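Local coordinates for carbohydrate oxidase (PDB 3RJA), which oxidises the C1 hydroxyl of mono-, oligo- and polysaccharides to the lactone, using bound FAD and passing electrons to oxygen to give hydrogen peroxide, at residues Ile31-Ile36 with Ala429-Asp434; Ile92-Tyr97 with Ala116-Asp121; Thr212-Thr217 with Arg243-Arg248. All coordinates share one frame; numbering follows the deposited sequence.

Contact 1 of 3, residues Ile31-Ile36 with Ala429-Asp434. With SO4 (sulfate ion), chain J.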
loop_
_atom_site.group_PDB
_atom_site.type_symbol
_atom_site.label_atom_id
_atom_site.label_comp_id
_atom_site.label_asym_id
_atom_site.label_seq_id
_atom_site.Cartn_x
_atom_site.Cartn_y
_atom_site.Cartn_z
ATOM N N ILE A 31 -16.319 -4.591 1.456
ATOM C CA ILE A 31 -17.484 -5.397 1.849
ATOM C C ILE A 31 -17.918 -6.396 0.781
ATOM O O ILE A 31 -18.775 -7.245 1.031
ATOM C CB ILE A 31 -18.667 -4.537 2.285
ATOM C CG1 ILE A 31 -19.142 -3.641 1.118
ATOM C CG2 ILE A 31 -18.308 -3.803 3.573
ATOM C CD1 ILE A 31 -20.549 -3.098 1.301
ATOM N N ARG A 32 -17.303 -6.310 -0.401
ATOM C CA ARG A 32 -17.441 -7.356 -1.382
ATOM C C ARG A 32 -16.884 -8.653 -0.817
ATOM O O ARG A 32 -17.208 -9.744 -1.306
ATOM C CB ARG A 32 -16.652 -7.000 -2.652
ATOM C CG ARG A 32 -16.929 -7.929 -3.836
ATOM C CD ARG A 32 -16.224 -7.476 -5.105
ATOM N NE ARG A 32 -14.769 -7.653 -5.086
ATOM C CZ ARG A 32 -14.138 -8.814 -5.261
ATOM N NH1 ARG A 32 -12.806 -8.859 -5.259
ATOM N NH2 ARG A 32 -14.823 -9.935 -5.423
ATOM N N LEU A 33 -15.987 -8.537 0.165
ATOM C CA LEU A 33 -15.202 -9.693 0.591
ATOM C C LEU A 33 -15.207 -9.931 2.119
ATOM O O LEU A 33 -14.144 -9.828 2.747
ATOM C CB LEU A 33 -13.764 -9.580 0.031
ATOM C CG LEU A 33 -13.574 -9.813 -1.478
ATOM C CD1 LEU A 33 -12.126 -9.552 -1.938
ATOM C CD2 LEU A 33 -13.984 -11.221 -1.909
ATOM N N PRO A 34 -16.388 -10.244 2.720
ATOM C CA PRO A 34 -16.378 -10.573 4.141
ATOM C C PRO A 34 -15.895 -11.989 4.407
ATOM O O PRO A 34 -16.161 -12.907 3.611
ATOM C CB PRO A 34 -17.852 -10.416 4.569
ATOM C CG PRO A 34 -18.652 -10.752 3.327
ATOM C CD PRO A 34 -17.764 -10.251 2.167
ATOM N N TYR A 35 -15.150 -12.158 5.493
ATOM C CA TYR A 35 -14.797 -13.506 5.972
ATOM C C TYR A 35 -15.146 -13.628 7.444
ATOM O O TYR A 35 -15.291 -12.603 8.132
ATOM C CB TYR A 35 -13.328 -13.859 5.708
ATOM C CG TYR A 35 -13.018 -13.930 4.242
ATOM C CD1 TYR A 35 -13.537 -14.957 3.447
ATOM C CD2 TYR A 35 -12.225 -12.950 3.627
ATOM C CE1 TYR A 35 -13.277 -15.010 2.068
ATOM C CE2 TYR A 35 -11.934 -13.002 2.253
ATOM C CZ TYR A 35 -12.461 -14.040 1.478
ATOM O OH TYR A 35 -12.197 -14.081 0.116
ATOM N N ILE A 36 -15.331 -14.874 7.891
ATOM C CA ILE A 36 -15.772 -15.164 9.243
ATOM C C ILE A 36 -14.616 -15.869 9.952
ATOM O O ILE A 36 -14.345 -17.056 9.708
ATOM C CB ILE A 36 -17.060 -16.052 9.261
ATOM C CG1 ILE A 36 -18.127 -15.551 8.251
ATOM C CG2 ILE A 36 -17.644 -16.133 10.665
ATOM C CD1 ILE A 36 -18.782 -14.210 8.576
ATOM N N ALA A 429 -3.805 -5.419 -3.481
ATOM C CA ALA A 429 -3.970 -6.883 -3.579
ATOM C C ALA A 429 -5.153 -7.292 -4.479
ATOM O O ALA A 429 -6.294 -6.810 -4.321
ATOM C CB ALA A 429 -4.144 -7.499 -2.194
ATOM N N ASP A 430 -4.877 -8.224 -5.384
ATOM C CA ASP A 430 -5.876 -8.631 -6.357
ATOM C C ASP A 430 -6.049 -10.123 -6.170
ATOM O O ASP A 430 -5.199 -10.904 -6.611
ATOM C CB ASP A 430 -5.382 -8.258 -7.772
ATOM C CG ASP A 430 -6.219 -8.870 -8.880
ATOM O OD1 ASP A 430 -7.229 -9.551 -8.596
ATOM O OD2 ASP A 430 -5.860 -8.620 -10.035
ATOM N N PRO A 431 -7.139 -10.532 -5.494
ATOM C CA PRO A 431 -7.233 -11.957 -5.099
ATOM C C PRO A 431 -7.563 -12.903 -6.235
ATOM O O PRO A 431 -7.555 -14.128 -6.020
ATOM C CB PRO A 431 -8.362 -11.971 -4.077
ATOM C CG PRO A 431 -9.265 -10.799 -4.515
ATOM C CD PRO A 431 -8.292 -9.741 -5.026
ATOM N N ARG A 432 -7.843 -12.379 -7.430
ATOM C CA ARG A 432 -8.256 -13.280 -8.539
ATOM C C ARG A 432 -7.064 -13.843 -9.325
ATOM O O ARG A 432 -7.010 -13.764 -10.553
ATOM C CB ARG A 432 -9.287 -12.595 -9.447
ATOM C CG ARG A 432 -10.642 -12.466 -8.743
ATOM C CD ARG A 432 -11.619 -11.556 -9.514
ATOM N NE ARG A 432 -12.082 -12.127 -10.782
ATOM C CZ ARG A 432 -11.602 -11.825 -11.996
ATOM N NH1 ARG A 432 -10.599 -10.948 -12.175
ATOM N NH2 ARG A 432 -12.143 -12.408 -13.070
ATOM N N MET A 433 -6.090 -14.368 -8.581
ATOM C CA MET A 433 -4.919 -15.042 -9.133
ATOM C C MET A 433 -4.542 -16.195 -8.173
ATOM O O MET A 433 -4.641 -16.039 -6.946
ATOM C CB MET A 433 -3.742 -14.071 -9.260
ATOM C CG MET A 433 -3.922 -12.899 -10.277
ATOM S SD MET A 433 -2.503 -11.729 -10.295
ATOM C CE MET A 433 -2.575 -11.016 -8.659
ATOM N N ASP A 434 -4.124 -17.344 -8.711
ATOM C CA ASP A 434 -3.758 -18.450 -7.856
ATOM C C ASP A 434 -2.442 -18.115 -7.144
ATOM O O ASP A 434 -1.762 -17.163 -7.532
ATOM C CB ASP A 434 -3.718 -19.788 -8.617
ATOM C CG ASP A 434 -2.555 -19.900 -9.615
ATOM O OD1 ASP A 434 -1.462 -19.335 -9.420
ATOM O OD2 ASP A 434 -2.732 -20.631 -10.611
HETATM S S SO4 J . -16.970 -12.972 -4.823
HETATM O O1 SO4 J . -17.452 -11.609 -4.593
HETATM O O2 SO4 J . -16.498 -13.530 -3.544
HETATM O O3 SO4 J . -18.084 -13.776 -5.356
HETATM O O4 SO4 J . -15.851 -12.977 -5.775
#
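L33 and R32 meet the ring of P431 at a single atom, CG. The apolar part is L33 CD1, which lies 4.0 Å from P431 CG. R32 NH1 approaches the same carbon, with P431 CG near the guanidinium plane at its edge. Within 31-36 the two neighbours also pack on each other. L33 CG sits 3.9 Å above the guanidinium plane of R32, over its centre. The R32 chain leaves with CG anti to the backbone N (chi1 -170°) and bends at chi3, which brings the flat group under L33.

The contact joins two surface loops. One follows helix 20-25 and leads to strand 39-42. The other lies in the berberine-like part of this FAD-linked oxidase and leads to helix 435-443, with D434 as its N-cap.

No hydrogen bond crosses between the segments, and the polar bonds go to other partners. R32 NE donates to F319 O. R32 NH2 makes a weak bond to a sulfate, 3.2 Å from O1, and sulfate O4 lies in the guanidinium plane at its edge. The ion probably came from the crystallisation liquor. With an alanine here, F319 O is likely to lose this donor, and L33 the flat group it rests on.

The P431 loop holds its own shape. R432 N donates to D430 OD1 at 3.1 Å, an Asx turn, and reaches the oxygen from above the carboxylate plane. R432 centres an inverse gamma turn. D430 OD2 forms a salt bridge with K322, and R432 NH1 one with D407.

Contact 2 of 3, residues Ile92-Tyr97 with Ala116-Asp121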
loop_
_atom_site.group_PDB
_atom_site.type_symbol
_atom_site.label_atom_id
_atom_site.label_comp_id
_atom_site.label_asym_id
_atom_site.label_seq_id
_atom_site.Cartn_x
_atom_site.Cartn_y
_atom_site.Cartn_z
ATOM N N ILE A 92 -2.082 1.415 19.202
ATOM C CA ILE A 92 -1.959 2.557 18.317
ATOM C C ILE A 92 -0.846 3.536 18.672
ATOM O O ILE A 92 -0.706 4.557 18.014
ATOM C CB ILE A 92 -3.323 3.360 18.273
ATOM C CG1 ILE A 92 -3.691 3.888 19.665
ATOM C CG2 ILE A 92 -4.437 2.502 17.673
ATOM C CD1 ILE A 92 -4.851 4.936 19.648
ATOM N N ASP A 93 -0.079 3.258 19.718
ATOM C CA ASP A 93 0.841 4.282 20.231
ATOM C C ASP A 93 2.166 4.366 19.501
ATOM O O ASP A 93 2.728 3.344 19.095
ATOM C CB ASP A 93 1.162 3.995 21.688
ATOM C CG ASP A 93 -0.067 4.106 22.579
ATOM O OD1 ASP A 93 -1.041 4.783 22.195
ATOM O OD2 ASP A 93 -0.051 3.501 23.656
ATOM N N VAL A 94 2.658 5.592 19.370
ATOM C CA VAL A 94 4.094 5.832 19.299
ATOM C C VAL A 94 4.672 5.601 20.701
ATOM O O VAL A 94 4.470 6.411 21.637
ATOM C CB VAL A 94 4.411 7.231 18.757
ATOM C CG1 VAL A 94 5.914 7.467 18.769
ATOM C CG2 VAL A 94 3.806 7.383 17.330
ATOM N N ILE A 95 5.310 4.450 20.850
ATOM C CA ILE A 95 5.832 3.954 22.137
ATOM C C ILE A 95 6.975 4.831 22.653
ATOM O O ILE A 95 7.048 5.118 23.839
ATOM C CB ILE A 95 6.359 2.500 22.017
ATOM C CG1 ILE A 95 5.252 1.558 21.507
ATOM C CG2 ILE A 95 6.892 1.989 23.370
ATOM C CD1 ILE A 95 5.813 0.230 20.893
ATOM N N SER A 96 7.869 5.243 21.760
ATOM C CA SER A 96 9.038 6.014 22.168
ATOM C C SER A 96 9.529 6.779 20.956
ATOM O O SER A 96 9.238 6.406 19.811
ATOM C CB SER A 96 10.144 5.092 22.701
ATOM O OG SER A 96 10.629 4.226 21.655
ATOM N N TYR A 97 10.247 7.864 21.215
ATOM C CA TYR A 97 10.885 8.626 20.178
ATOM C C TYR A 97 12.237 9.046 20.726
ATOM O O TYR A 97 12.328 9.558 21.838
ATOM C CB TYR A 97 10.052 9.850 19.769
ATOM C CG TYR A 97 10.820 10.753 18.833
ATOM C CD1 TYR A 97 10.987 10.405 17.505
ATOM C CD2 TYR A 97 11.428 11.945 19.296
ATOM C CE1 TYR A 97 11.742 11.208 16.626
ATOM C CE2 TYR A 97 12.177 12.753 18.440
ATOM C CZ TYR A 97 12.332 12.374 17.099
ATOM O OH TYR A 97 13.066 13.143 16.230
ATOM N N ALA A 116 0.911 9.973 11.595
ATOM C CA ALA A 116 1.374 11.284 11.113
ATOM C C ALA A 116 1.032 12.379 12.108
ATOM O O ALA A 116 1.821 13.302 12.317
ATOM C CB ALA A 116 0.807 11.610 9.762
ATOM N N THR A 117 -0.154 12.301 12.699
ATOM C CA THR A 117 -0.576 13.318 13.677
ATOM C C THR A 117 0.321 13.354 14.904
ATOM O O THR A 117 0.792 14.423 15.291
ATOM C CB THR A 117 -2.031 13.115 14.115
ATOM O OG1 THR A 117 -2.869 13.297 12.975
ATOM C CG2 THR A 117 -2.407 14.172 15.176
ATOM N N VAL A 118 0.564 12.182 15.491
ATOM C CA VAL A 118 1.398 12.049 16.687
ATOM C C VAL A 118 2.823 12.480 16.395
ATOM O O VAL A 118 3.365 13.305 17.123
ATOM C CB VAL A 118 1.358 10.612 17.323
ATOM C CG1 VAL A 118 2.268 10.522 18.575
ATOM C CG2 VAL A 118 -0.074 10.232 17.709
ATOM N N LEU A 119 3.423 11.977 15.323
ATOM C CA LEU A 119 4.803 12.371 15.005
ATOM C C LEU A 119 4.932 13.882 14.725
ATOM O O LEU A 119 5.905 14.516 15.144
ATOM C CB LEU A 119 5.361 11.584 13.799
ATOM C CG LEU A 119 5.703 10.091 13.911
ATOM C CD1 LEU A 119 6.232 9.597 12.539
ATOM C CD2 LEU A 119 6.741 9.761 15.040
ATOM N N ASN A 120 3.961 14.465 14.024
ATOM C CA ASN A 120 4.000 15.927 13.804
ATOM C C ASN A 120 3.813 16.767 15.103
ATOM O O ASN A 120 4.668 17.569 15.482
ATOM C CB ASN A 120 2.957 16.352 12.774
ATOM C CG ASN A 120 2.986 17.836 12.526
ATOM O OD1 ASN A 120 2.155 18.580 13.078
ATOM N ND2 ASN A 120 3.968 18.293 11.750
ATOM N N ASP A 121 2.694 16.548 15.773
ATOM C CA ASP A 121 2.230 17.411 16.848
ATOM C C ASP A 121 3.094 17.227 18.101
ATOM O O ASP A 121 3.410 18.183 18.796
ATOM C CB ASP A 121 0.763 17.091 17.188
ATOM C CG ASP A 121 -0.219 17.484 16.082
ATOM O OD1 ASP A 121 0.182 18.012 15.023
ATOM O OD2 ASP A 121 -1.429 17.246 16.272
#
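V94 and V118 carry this contact, which is wholly apolar. V94 CG2 lies 3.7 Å from V118 CG1, and V94 CB is 3.9 Å from the same methyl. The two side chains lie alongside each other, running opposite ways. In V118, CG1 is anti to the backbone N (chi1 179°), and this is the methyl that meets V94. In V94 the touching branch is CG2, anti to the carbonyl carbon. L119 adds a looser contact, with CD2 4.4 Å from V94 CG2. No hydrogen bond joins the segments.

Some polar bonds lie within the helix, others go to neighbouring strands and loops. The helix keeps its regular pattern, as in N120 N to A116 O at 3.0 Å. Strand 94-98 has a classic beta bulge, where I95 and S96 pair with the single residue H105 of strand 103-106. A bound zinc ion lies about 4 Å from the nearest atom of the V118 side chain. H114, one turn before V118 on the same helix, is a zinc ligand.

The packing sets helix 112-123 against strand 94-98 of the FAD binding domain. That strand forms a hairpin with 103-106, the strand that leads into the helix. L119 also rests on A104 of strand 103-106 and on T204 of strand 196-206. Further along, the ring of Y97 stacks with that of Y123 near the end of the helix, so strand and helix meet at a second place.

Contact 3 of 3, residues Thr212-Thr217 with Arg243-Arg248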
loop_
_atom_site.group_PDB
_atom_site.type_symbol
_atom_site.label_atom_id
_atom_site.label_comp_id
_atom_site.label_asym_id
_atom_site.label_seq_id
_atom_site.Cartn_x
_atom_site.Cartn_y
_atom_site.Cartn_z
ATOM N N THR A 212 4.324 22.722 -1.696
ATOM C CA THR A 212 3.360 23.232 -2.647
ATOM C C THR A 212 2.558 22.085 -3.280
ATOM O O THR A 212 3.113 21.169 -3.922
ATOM C CB THR A 212 4.066 24.022 -3.770
ATOM O OG1 THR A 212 4.746 25.138 -3.206
ATOM C CG2 THR A 212 3.064 24.521 -4.781
ATOM N N ARG A 213 1.252 22.158 -3.111
ATOM C CA ARG A 213 0.364 21.274 -3.822
ATOM C C ARG A 213 0.107 21.861 -5.196
ATOM O O ARG A 213 -0.154 23.050 -5.327
ATOM C CB ARG A 213 -0.958 21.112 -3.100
ATOM C CG ARG A 213 -2.003 20.414 -3.958
ATOM C CD ARG A 213 -3.154 19.903 -3.107
ATOM N NE ARG A 213 -4.037 19.123 -3.961
ATOM C CZ ARG A 213 -4.972 18.294 -3.526
ATOM N NH1 ARG A 213 -5.162 18.106 -2.225
ATOM N NH2 ARG A 213 -5.714 17.638 -4.407
ATOM N N PHE A 214 0.171 21.010 -6.213
ATOM C CA PHE A 214 -0.045 21.473 -7.563
ATOM C C PHE A 214 -0.934 20.522 -8.333
ATOM O O PHE A 214 -1.164 19.372 -7.906
ATOM C CB PHE A 214 1.301 21.719 -8.275
ATOM C CG PHE A 214 2.130 20.490 -8.479
ATOM C CD1 PHE A 214 1.996 19.733 -9.644
ATOM C CD2 PHE A 214 3.068 20.111 -7.539
ATOM C CE1 PHE A 214 2.803 18.616 -9.882
ATOM C CE2 PHE A 214 3.860 18.995 -7.741
ATOM C CZ PHE A 214 3.734 18.233 -8.908
ATOM N N GLY A 215 -1.442 21.013 -9.464
ATOM C CA GLY A 215 -2.402 20.275 -10.249
ATOM C C GLY A 215 -2.468 20.842 -11.659
ATOM O O GLY A 215 -2.280 22.054 -11.847
ATOM N N VAL A 216 -2.709 19.957 -12.632
ATOM C CA VAL A 216 -2.868 20.340 -14.037
ATOM C C VAL A 216 -4.046 19.577 -14.642
ATOM O O VAL A 216 -4.022 18.349 -14.701
ATOM C CB VAL A 216 -1.594 20.015 -14.886
ATOM C CG1 VAL A 216 -1.811 20.426 -16.340
ATOM C CG2 VAL A 216 -0.343 20.698 -14.291
ATOM N N THR A 217 -5.075 20.302 -15.076
ATOM C CA THR A 217 -6.158 19.706 -15.846
ATOM C C THR A 217 -5.639 19.472 -17.265
ATOM O O THR A 217 -5.318 20.426 -17.971
ATOM C CB THR A 217 -7.364 20.659 -15.872
ATOM O OG1 THR A 217 -7.606 21.148 -14.548
ATOM C CG2 THR A 217 -8.619 19.964 -16.387
ATOM N N ARG A 243 14.141 15.486 -7.714
ATOM C CA ARG A 243 13.778 14.798 -6.478
ATOM C C ARG A 243 12.565 15.420 -5.786
ATOM O O ARG A 243 11.665 14.699 -5.365
ATOM C CB ARG A 243 14.980 14.853 -5.530
ATOM C CG ARG A 243 14.881 13.918 -4.361
ATOM C CD ARG A 243 16.046 14.142 -3.378
ATOM N NE ARG A 243 15.823 13.344 -2.182
ATOM C CZ ARG A 243 16.338 13.594 -0.984
ATOM N NH1 ARG A 243 17.125 14.655 -0.785
ATOM N NH2 ARG A 243 16.050 12.781 0.029
ATOM N N GLU A 244 12.542 16.751 -5.692
ATOM C CA GLU A 244 11.496 17.481 -4.960
ATOM C C GLU A 244 10.057 17.340 -5.544
ATOM O O GLU A 244 9.079 17.757 -4.904
ATOM C CB GLU A 244 11.834 18.985 -4.896
ATOM C CG GLU A 244 13.037 19.380 -4.034
ATOM C CD GLU A 244 14.382 18.983 -4.683
ATOM O OE1 GLU A 244 14.455 18.878 -5.936
ATOM O OE2 GLU A 244 15.351 18.783 -3.922
ATOM N N VAL A 245 9.927 16.818 -6.763
ATOM C CA VAL A 245 8.602 16.744 -7.376
ATOM C C VAL A 245 8.010 15.345 -7.219
ATOM O O VAL A 245 8.649 14.345 -7.513
ATOM C CB VAL A 245 8.564 17.264 -8.832
ATOM C CG1 VAL A 245 8.950 16.181 -9.837
ATOM C CG2 VAL A 245 7.187 17.806 -9.151
ATOM N N ASN A 246 6.784 15.295 -6.697
ATOM C CA ASN A 246 6.095 14.012 -6.466
ATOM C C ASN A 246 4.782 14.105 -7.182
ATOM O O ASN A 246 4.009 15.053 -6.923
ATOM C CB ASN A 246 5.811 13.768 -4.977
ATOM C CG ASN A 246 7.036 13.899 -4.108
ATOM O OD1 ASN A 246 7.606 12.897 -3.673
ATOM N ND2 ASN A 246 7.435 15.129 -3.829
ATOM N N PHE A 247 4.497 13.193 -8.103
ATOM C CA PHE A 247 3.209 13.343 -8.791
ATOM C C PHE A 247 2.691 12.078 -9.447
ATOM O O PHE A 247 3.402 11.047 -9.532
ATOM C CB PHE A 247 3.254 14.533 -9.796
ATOM C CG PHE A 247 4.006 14.244 -11.094
ATOM C CD1 PHE A 247 5.395 14.201 -11.129
ATOM C CD2 PHE A 247 3.310 14.049 -12.275
ATOM C CE1 PHE A 247 6.092 13.969 -12.344
ATOM C CE2 PHE A 247 3.995 13.801 -13.510
ATOM C CZ PHE A 247 5.371 13.768 -13.533
ATOM N N ARG A 248 1.473 12.206 -9.947
ATOM C CA ARG A 248 0.817 11.151 -10.724
ATOM C C ARG A 248 -0.175 11.724 -11.738
ATOM O O ARG A 248 -0.587 12.872 -11.628
ATOM C CB ARG A 248 0.106 10.144 -9.802
ATOM C CG ARG A 248 -0.854 10.735 -8.732
ATOM C CD ARG A 248 -1.811 9.627 -8.227
ATOM N NE ARG A 248 -2.455 9.908 -6.947
ATOM C CZ ARG A 248 -2.202 9.242 -5.818
ATOM N NH1 ARG A 248 -2.850 9.560 -4.705
ATOM N NH2 ARG A 248 -1.307 8.257 -5.798
#
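F214 points the end of its ring at three consecutive residues, V245, N246 and F247. F214 CZ lies 3.8 Å from F247 CB and 3.8 Å from N246 O, both approached obliquely to the ring. V245 CG2 is 3.5 Å from F214 CZ in the given conformer, but V245 was modelled in two, so this closeness is less certain. The chi1 of F214 is 65°, which turns the ring across toward 245-248. F247 CB faces F214, while the F247 ring leads away.

The two strands are not neighbours in the sheet. Strand 258-264 runs between them and is antiparallel to both. The axes of the short strands 212-217 and 245-248 come within 9.1 Å, their directions 38° apart. F214 is backbone-bonded to G261 of the middle strand, and its ring spans the width of that strand to reach 245-251.

Helix 267-278 packs on the rings. F214 stacks with W270, and F247 meets F274 edge-to-face. Helix 223-239 adds Y236, which touches both V245 and F247. Next along the strand, R248, a residue of the pocket of the substrate analogue, is modelled in two conformers; in the given one it probably reaches the analogue and D358.

All four touching residues are buried and no hydrogen bond crosses between the segments. The contact is mainly apolar packing of F214 on V245 and F247, with the ring also lying by the N246 carbonyl oxygen, while the adjoining R248 brings polar chemistry to the sugar pocket.

Burial rises from contact 1 to contact 3. Contact 1 is a surface meeting of two loops, contact 2 a partly buried strand on a helix, and contact 3 a buried pair of strands in one sheet. None has a hydrogen bond between its segments. Contact 1 mixes a charged group with apolar carbons, contact 2 is purely aliphatic, and contact 3 is led by an aromatic ring. No helix or strand is shared. Contact 1 links residues nearly 400 positions apart, and the other two lie in series inside that span. Contacts 1 and 3 sit on opposite sides of the chain's centre, their centres about 33 Å apart.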